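Local atomic coordinates of fructose-2,6-bisphosphatase TIGAR B (Danio rerio, PDB entry 3E9D), a protein that probably hydrolyses fructose 2,6-bisphosphate, and also fructose 1,6-bisphosphate, lowering the level of the former and so restraining glycolysis. Residues C200-V211 / R238-R246. Numbering follows the deposited sequence.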
# COMPACT_ATOMS: atom_id res chain seq x y z
N CYS A 200 -4.23 9.91 13.34
CA CYS A 200 -3.01 9.76 12.57
C CYS A 200 -2.10 10.96 12.75
O CYS A 200 -2.57 12.10 12.79
CB CYS A 200 -3.35 9.59 11.08
SG CYS A 200 -1.93 9.09 10.01
N CYS A 201 -0.79 10.69 12.86
CA CYS A 201 0.22 11.73 12.95
C CYS A 201 0.99 11.79 11.64
O CYS A 201 1.30 10.76 11.04
CB CYS A 201 1.20 11.49 14.11
SG CYS A 201 0.44 11.06 15.74
N LEU A 202 1.30 13.00 11.21
CA LEU A 202 2.08 13.22 10.01
C LEU A 202 3.25 14.13 10.39
O LEU A 202 3.06 15.08 11.15
CB LEU A 202 1.21 13.86 8.91
CG LEU A 202 0.13 13.02 8.21
CD1 LEU A 202 -0.69 13.88 7.31
CD2 LEU A 202 0.74 11.86 7.41
N PRO A 203 4.45 13.84 9.85
CA PRO A 203 5.72 14.47 10.22
C PRO A 203 5.86 15.92 9.71
O PRO A 203 5.07 16.35 8.87
CB PRO A 203 6.76 13.56 9.56
CG PRO A 203 6.04 13.05 8.31
CD PRO A 203 4.62 12.85 8.76
N ALA A 204 6.85 16.65 10.24
CA ALA A 204 7.15 18.01 9.81
C ALA A 204 7.47 18.08 8.33
O ALA A 204 8.20 17.25 7.81
CB ALA A 204 8.32 18.60 10.63
N GLY A 205 6.89 19.07 7.66
CA GLY A 205 7.22 19.37 6.28
C GLY A 205 6.51 18.58 5.20
O GLY A 205 6.77 18.78 4.04
N LEU A 206 5.65 17.65 5.58
CA LEU A 206 4.95 16.81 4.61
C LEU A 206 3.66 17.49 4.15
O LEU A 206 2.75 17.68 4.95
CB LEU A 206 4.66 15.44 5.22
CG LEU A 206 4.00 14.36 4.34
CD1 LEU A 206 4.74 14.18 2.99
CD2 LEU A 206 3.91 13.05 5.09
N LYS A 207 3.60 17.89 2.88
CA LYS A 207 2.44 18.61 2.34
C LYS A 207 1.26 17.67 2.14
O LYS A 207 1.44 16.55 1.65
CB LYS A 207 2.79 19.29 1.01
CG LYS A 207 3.97 20.31 1.09
CD LYS A 207 3.68 21.44 2.06
CE LYS A 207 4.85 22.44 2.15
NZ LYS A 207 6.03 21.82 2.83
N MET A 208 0.06 18.12 2.51
CA MET A 208 -1.15 17.32 2.29
C MET A 208 -1.38 16.97 0.82
O MET A 208 -1.95 15.93 0.53
CB MET A 208 -2.39 18.01 2.85
CG MET A 208 -2.30 18.27 4.34
SD MET A 208 -1.89 16.79 5.29
CE MET A 208 -1.68 17.53 6.91
N ASN A 209 -0.95 17.85 -0.09
CA ASN A 209 -1.11 17.57 -1.51
C ASN A 209 -0.29 16.34 -1.89
O ASN A 209 -0.74 15.53 -2.69
CB ASN A 209 -0.72 18.75 -2.39
CG ASN A 209 -1.77 19.84 -2.40
OD1 ASN A 209 -2.90 19.63 -1.92
ND2 ASN A 209 -1.43 21.01 -2.95
N GLN A 210 0.89 16.23 -1.30
CA GLN A 210 1.71 15.04 -1.48
C GLN A 210 1.06 13.82 -0.84
O GLN A 210 0.97 12.76 -1.48
CB GLN A 210 3.14 15.25 -0.94
CG GLN A 210 4.05 14.02 -1.02
CD GLN A 210 4.33 13.59 -2.45
OE1 GLN A 210 4.15 14.37 -3.38
NE2 GLN A 210 4.74 12.33 -2.64
N VAL A 211 0.63 13.95 0.41
CA VAL A 211 -0.02 12.84 1.13
C VAL A 211 -1.13 12.20 0.29
O VAL A 211 -1.24 10.98 0.22
CB VAL A 211 -0.61 13.30 2.49
CG1 VAL A 211 -1.36 12.17 3.16
CG2 VAL A 211 0.50 13.81 3.40
N ARG A 238 -2.01 4.27 17.72
CA ARG A 238 -1.21 5.29 17.04
C ARG A 238 -0.89 4.82 15.62
O ARG A 238 -0.54 3.67 15.41
CB ARG A 238 0.07 5.56 17.81
CG ARG A 238 0.96 6.64 17.18
CD ARG A 238 2.11 6.97 18.13
NE ARG A 238 1.57 7.36 19.43
CZ ARG A 238 2.28 7.42 20.55
NH1 ARG A 238 3.58 7.12 20.55
NH2 ARG A 238 1.69 7.80 21.68
N ILE A 239 -1.07 5.73 14.66
CA ILE A 239 -0.64 5.53 13.28
C ILE A 239 0.24 6.73 12.94
O ILE A 239 -0.18 7.89 13.07
CB ILE A 239 -1.86 5.42 12.32
CG1 ILE A 239 -2.79 4.28 12.79
CG2 ILE A 239 -1.39 5.23 10.87
CD1 ILE A 239 -4.14 4.23 12.09
N GLN A 240 1.48 6.47 12.54
CA GLN A 240 2.42 7.53 12.20
C GLN A 240 2.77 7.42 10.73
O GLN A 240 3.36 6.42 10.30
CB GLN A 240 3.69 7.46 13.06
CG GLN A 240 4.85 8.40 12.60
CD GLN A 240 4.66 9.85 13.05
OE1 GLN A 240 4.43 10.11 14.22
NE2 GLN A 240 4.77 10.80 12.11
N GLY A 241 2.42 8.44 9.95
CA GLY A 241 2.88 8.53 8.58
C GLY A 241 4.36 8.86 8.57
O GLY A 241 4.82 9.67 9.37
N VAL A 242 5.13 8.22 7.70
CA VAL A 242 6.57 8.53 7.58
C VAL A 242 6.87 9.20 6.24
O VAL A 242 7.40 10.31 6.20
CB VAL A 242 7.46 7.27 7.82
CG1 VAL A 242 8.96 7.61 7.78
CG2 VAL A 242 7.09 6.57 9.16
N PHE A 243 6.51 8.54 5.14
CA PHE A 243 6.63 9.13 3.81
C PHE A 243 5.56 8.52 2.90
O PHE A 243 5.04 7.42 3.18
CB PHE A 243 8.06 9.01 3.22
CG PHE A 243 8.63 7.58 3.20
CD1 PHE A 243 8.30 6.70 2.16
CD2 PHE A 243 9.51 7.16 4.19
CE1 PHE A 243 8.84 5.40 2.10
CE2 PHE A 243 10.07 5.85 4.16
CZ PHE A 243 9.74 4.97 3.12
N ILE A 244 5.20 9.27 1.85
CA ILE A 244 4.11 8.87 0.95
C ILE A 244 4.57 9.02 -0.49
O ILE A 244 5.13 10.06 -0.88
CB ILE A 244 2.83 9.74 1.14
CG1 ILE A 244 2.35 9.79 2.60
CG2 ILE A 244 1.68 9.29 0.19
CD1 ILE A 244 1.73 8.51 3.09
N ASN A 245 4.33 7.97 -1.28
CA ASN A 245 4.61 7.95 -2.73
C ASN A 245 6.05 8.33 -3.11
O ASN A 245 6.28 9.03 -4.10
CB ASN A 245 3.61 8.83 -3.48
CG ASN A 245 2.18 8.34 -3.34
OD1 ASN A 245 1.94 7.20 -2.92
ND2 ASN A 245 1.22 9.18 -3.71
N ARG A 246 7.00 7.88 -2.29
CA ARG A 246 8.41 8.14 -2.54
C ARG A 246 8.90 7.36 -3.78
O ARG A 246 8.59 6.19 -3.95
CB ARG A 246 9.23 7.76 -1.30
CG ARG A 246 10.73 7.95 -1.48
CD ARG A 246 11.50 7.60 -0.23
NE ARG A 246 11.30 8.55 0.86
CZ ARG A 246 11.93 8.49 2.03
NH1 ARG A 246 12.83 7.51 2.26
NH2 ARG A 246 11.71 9.42 2.97
O HOH W 1 5.50 11.02 -5.48
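A single parallel beta bridge between Cys201 and Gln240 pins the extended chain 200-203 to an outermost strand of the mixed sheet, 233-246; beyond it, the turn and short helix 208-211 pack around Ile244. Cys201 N donates to Ile239 O at 2.9 Å, and Gly241 N returns a bond to Cys201 O at 2.8 Å, so the amide and carbonyl of one residue straddle Gln240. Gln240 bends at chi2 (80°), bringing its NE2 back to Gly241 O at 3.0 Å, with that oxygen close to the plane of the Gln240 amide. Its OE1 lies against Cys201 CB (3.5 Å). Pro203 CD sits 3.2 Å from the same Gly241 O. With an alanine in place of Gln240, Gly241 O would probably lose its side-chain donor and Cys201 CB the amide packed against it. Leu202 CD2 lies over the bare CA of Gly241 at 4.1 Å. In this histidine phosphatase fold the strand's other edge pairs with strand 220-230, where Val242 and Phe243 both face Arg222 in a classic bulge. Leu202 and Pro203 also belong to a potassium site. Past the bulge, Ile244 presses its CG2 on Val211 O (3.4 Å), while CG1 faces Leu206 CD2 and Val211 CG1 more loosely. Gln210, with CG anti to the backbone N (chi1 177°), swings over to donate NE2 to Ile244 O at 2.9 Å; the acceptor lies in the Gln210 amide plane, but the donor is tilted 35° from the carbonyl plane. Asn245 ND2 is taken by Ser213 O.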